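PDB 5NFI: minor fimbrium anchoring subunit Mfa2 from Porphyromonas gingivalis, which tethers the minor (Mfa1) fimbriae to the bacterial outer membrane and regulates their length, without being part of the fimbrium itself. Local coordinates for residues 160-165 / 212-217. Sequence-based numbering, arbitrary orientation.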
ATOM      1  N   GLU A 160      -1.753  24.535  -0.374  1.00 54.20           N
ATOM      2  CA  GLU A 160      -1.631  23.290   0.353  1.00 53.02           C
ATOM      3  C   GLU A 160      -1.949  22.113  -0.536  1.00 52.16           C
ATOM      4  O   GLU A 160      -2.995  22.087  -1.190  1.00 53.48           O
ATOM      5  CB  GLU A 160      -2.553  23.284   1.571  1.00 53.59           C
ATOM      6  CG  GLU A 160      -2.948  21.902   2.031  1.00 53.12           C
ATOM      7  CD  GLU A 160      -3.216  21.842   3.514  1.00 54.28           C
ATOM      8  OE1 GLU A 160      -3.613  22.883   4.095  1.00 55.81           O
ATOM      9  OE2 GLU A 160      -3.020  20.748   4.099  1.00 53.82           O
ATOM     10  N   ILE A 161      -1.036  21.148  -0.559  1.00 50.52           N
ATOM     11  CA  ILE A 161      -1.233  19.927  -1.305  1.00 50.20           C
ATOM     12  C   ILE A 161      -1.771  18.848  -0.377  1.00 50.05           C
ATOM     13  O   ILE A 161      -1.281  18.655   0.750  1.00 49.33           O
ATOM     14  CB  ILE A 161       0.060  19.478  -1.986  1.00 49.82           C
ATOM     15  CG1 ILE A 161       0.581  20.632  -2.865  1.00 50.86           C
ATOM     16  CG2 ILE A 161      -0.192  18.237  -2.833  1.00 49.44           C
ATOM     17  CD1 ILE A 161       1.951  20.422  -3.471  1.00 50.48           C
ATOM     18  N   LYS A 162      -2.820  18.188  -0.851  1.00 50.53           N
ATOM     19  CA  LYS A 162      -3.504  17.168  -0.093  1.00 49.93           C
ATOM     20  C   LYS A 162      -3.673  15.917  -0.914  1.00 50.94           C
ATOM     21  O   LYS A 162      -3.883  15.977  -2.128  1.00 51.92           O
ATOM     22  CB  LYS A 162      -4.866  17.652   0.374  1.00 50.30           C
ATOM     23  CG  LYS A 162      -4.811  18.780   1.358  1.00 51.26           C
ATOM     24  CD  LYS A 162      -6.184  19.052   1.903  1.00 53.16           C
ATOM     25  CE  LYS A 162      -6.289  20.472   2.434  1.00 55.39           C
ATOM     26  NZ  LYS A 162      -7.578  20.699   3.174  1.00 57.45           N
ATOM     27  N   LEU A 163      -3.597  14.783  -0.226  1.00 50.86           N
ATOM     28  CA  LEU A 163      -3.759  13.479  -0.838  1.00 51.32           C
ATOM     29  C   LEU A 163      -4.750  12.650  -0.030  1.00 52.49           C
ATOM     30  O   LEU A 163      -4.448  12.208   1.099  1.00 52.85           O
ATOM     31  CB  LEU A 163      -2.413  12.768  -0.927  1.00 50.13           C
ATOM     32  CG  LEU A 163      -2.371  11.384  -1.573  1.00 49.55           C
ATOM     33  CD1 LEU A 163      -2.645  11.457  -3.071  1.00 49.69           C
ATOM     34  CD2 LEU A 163      -1.021  10.765  -1.306  1.00 49.03           C
ATOM     35  N   ALA A 164      -5.931  12.449  -0.602  1.00 53.71           N
ATOM     36  CA  ALA A 164      -6.964  11.648   0.031  1.00 55.44           C
ATOM     37  C   ALA A 164      -7.092  10.288  -0.648  1.00 57.03           C
ATOM     38  O   ALA A 164      -7.014  10.177  -1.872  1.00 58.58           O
ATOM     39  CB  ALA A 164      -8.288  12.365   0.004  1.00 56.76           C
ATOM     40  N   SER A 165      -7.298   9.244   0.142  1.00 55.96           N
ATOM     41  CA  SER A 165      -7.516   7.944  -0.456  1.00 55.36           C
ATOM     42  C   SER A 165      -8.247   7.024   0.496  1.00 54.83           C
ATOM     43  O   SER A 165      -7.942   6.989   1.680  1.00 54.63           O
ATOM     44  CB  SER A 165      -6.184   7.335  -0.867  1.00 54.88           C
ATOM     45  OG  SER A 165      -6.377   6.053  -1.430  1.00 55.87           O
ATOM     46  N   THR A 212      -7.717  10.993  -4.492  1.00 59.05           N
ATOM     47  CA  THR A 212      -7.768  12.389  -4.871  1.00 57.67           C
ATOM     48  C   THR A 212      -6.536  13.190  -4.488  1.00 55.83           C
ATOM     49  O   THR A 212      -6.246  13.380  -3.312  1.00 55.37           O
ATOM     50  CB  THR A 212      -8.991  13.056  -4.243  1.00 58.20           C
ATOM     51  OG1 THR A 212     -10.171  12.411  -4.735  1.00 59.94           O
ATOM     52  CG2 THR A 212      -9.033  14.532  -4.601  1.00 57.86           C
ATOM     53  N   LEU A 213      -5.812  13.657  -5.499  1.00 55.16           N
ATOM     54  CA  LEU A 213      -4.746  14.632  -5.311  1.00 53.36           C
ATOM     55  C   LEU A 213      -5.377  16.003  -5.478  1.00 53.88           C
ATOM     56  O   LEU A 213      -6.193  16.194  -6.384  1.00 55.05           O
ATOM     57  CB  LEU A 213      -3.617  14.420  -6.314  1.00 52.11           C
ATOM     58  CG  LEU A 213      -2.443  15.388  -6.182  1.00 50.55           C
ATOM     59  CD1 LEU A 213      -1.724  15.141  -4.871  1.00 49.11           C
ATOM     60  CD2 LEU A 213      -1.489  15.260  -7.372  1.00 50.55           C
ATOM     61  N   SER A 214      -5.044  16.950  -4.602  1.00 52.93           N
ATOM     62  CA  SER A 214      -5.693  18.254  -4.676  1.00 52.70           C
ATOM     63  C   SER A 214      -4.813  19.395  -4.197  1.00 51.90           C
ATOM     64  O   SER A 214      -3.917  19.191  -3.369  1.00 51.42           O
ATOM     65  CB  SER A 214      -6.954  18.256  -3.856  1.00 52.73           C
ATOM     66  OG  SER A 214      -6.636  18.701  -2.559  1.00 52.56           O
ATOM     67  N   VAL A 215      -5.075  20.592  -4.729  1.00 51.79           N
ATOM     68  CA  VAL A 215      -4.344  21.803  -4.351  1.00 51.03           C
ATOM     69  C   VAL A 215      -5.334  22.864  -3.941  1.00 52.73           C
ATOM     70  O   VAL A 215      -6.289  23.165  -4.688  1.00 55.41           O
ATOM     71  CB  VAL A 215      -3.461  22.362  -5.491  1.00 50.26           C
ATOM     72  CG1 VAL A 215      -2.649  23.556  -4.991  1.00 50.30           C
ATOM     73  CG2 VAL A 215      -2.523  21.303  -6.009  1.00 49.12           C
ATOM     74  N   THR A 216      -5.085  23.441  -2.767  1.00 51.81           N
ATOM     75  CA  THR A 216      -5.988  24.396  -2.140  1.00 52.59           C
ATOM     76  C   THR A 216      -5.297  25.714  -1.753  1.00 53.48           C
ATOM     77  O   THR A 216      -4.178  25.724  -1.261  1.00 54.02           O
ATOM     78  CB  THR A 216      -6.619  23.782  -0.871  1.00 51.86           C
ATOM     79  OG1 THR A 216      -7.421  22.650  -1.231  1.00 51.51           O
ATOM     80  CG2 THR A 216      -7.475  24.801  -0.141  1.00 52.71           C
ATOM     81  N   HIS A 217      -5.971  26.830  -1.964  1.00 53.51           N
ATOM     82  CA  HIS A 217      -5.471  28.105  -1.475  1.00 52.70           C
ATOM     83  C   HIS A 217      -5.867  28.232  -0.008  1.00 52.98           C
ATOM     84  O   HIS A 217      -7.039  28.462   0.297  1.00 54.63           O
ATOM     85  CB  HIS A 217      -6.033  29.260  -2.314  1.00 52.42           C
ATOM     86  CG  HIS A 217      -5.492  30.600  -1.935  1.00 51.73           C
ATOM     87  ND1 HIS A 217      -6.260  31.567  -1.329  1.00 51.91           N
ATOM     88  CD2 HIS A 217      -4.254  31.133  -2.069  1.00 51.32           C
ATOM     89  CE1 HIS A 217      -5.519  32.637  -1.104  1.00 52.45           C
ATOM     90  NE2 HIS A 217      -4.298  32.399  -1.543  1.00 51.95           N
TER
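Residues 160-165 and 212-217 are paired antiparallel strands in one of the beta-rich halves of this elongated fimbrillin-type anchor protein, with Lys162 set against Ser214 at the middle of the pairing. Six backbone hydrogen bonds join them, arranged as three two-bond rings at Glu160-Thr216, Lys162-Ser214 and Ala164-Thr212. In the central ring, Lys162 N to Ser214 O and Ser214 N to Lys162 O are both 2.9 Å. Between the rings, at the non-hydrogen-bonded pairs, alpha hydrogens meet carbonyls, as where Val215 CA lies 3.4 Å from Glu160 O.

Of the paired residues, those on one face, Ile161, Leu163, Leu213 and Val215, are all aliphatic. Ile161 and Leu213, diagonal neighbours, lie side by side and point the same way, with Ile161 CG2 4.0 Å from Leu213 CD1. With chi1 at -179° and chi2 at 67°, Leu213 brings the same CD1 to the partner strand, 3.6 Å from Lys162 O. Leu163 CD1 comes to Leu213 CD1 from the directly opposed position, at 4.2 Å. The other face is mostly polar: Ser214 OG rests beside Lys162 CB, 3.6 Å away, and the extended lysine chain carries its CE past Thr216 OG1 at a looser 4.4 Å.

Each strand is also hydrogen-bonded along its other side: Leu163 and Ser165 bond through the backbone to strand 182-190, Leu213 and Val215 to strand 222-228. The aliphatic face packs onto strands 133-151 and 196-202, where Val148, Val150 and Phe200 receive Ile161, Leu163, Leu213 and Val215, as between the layers of a beta-sandwich.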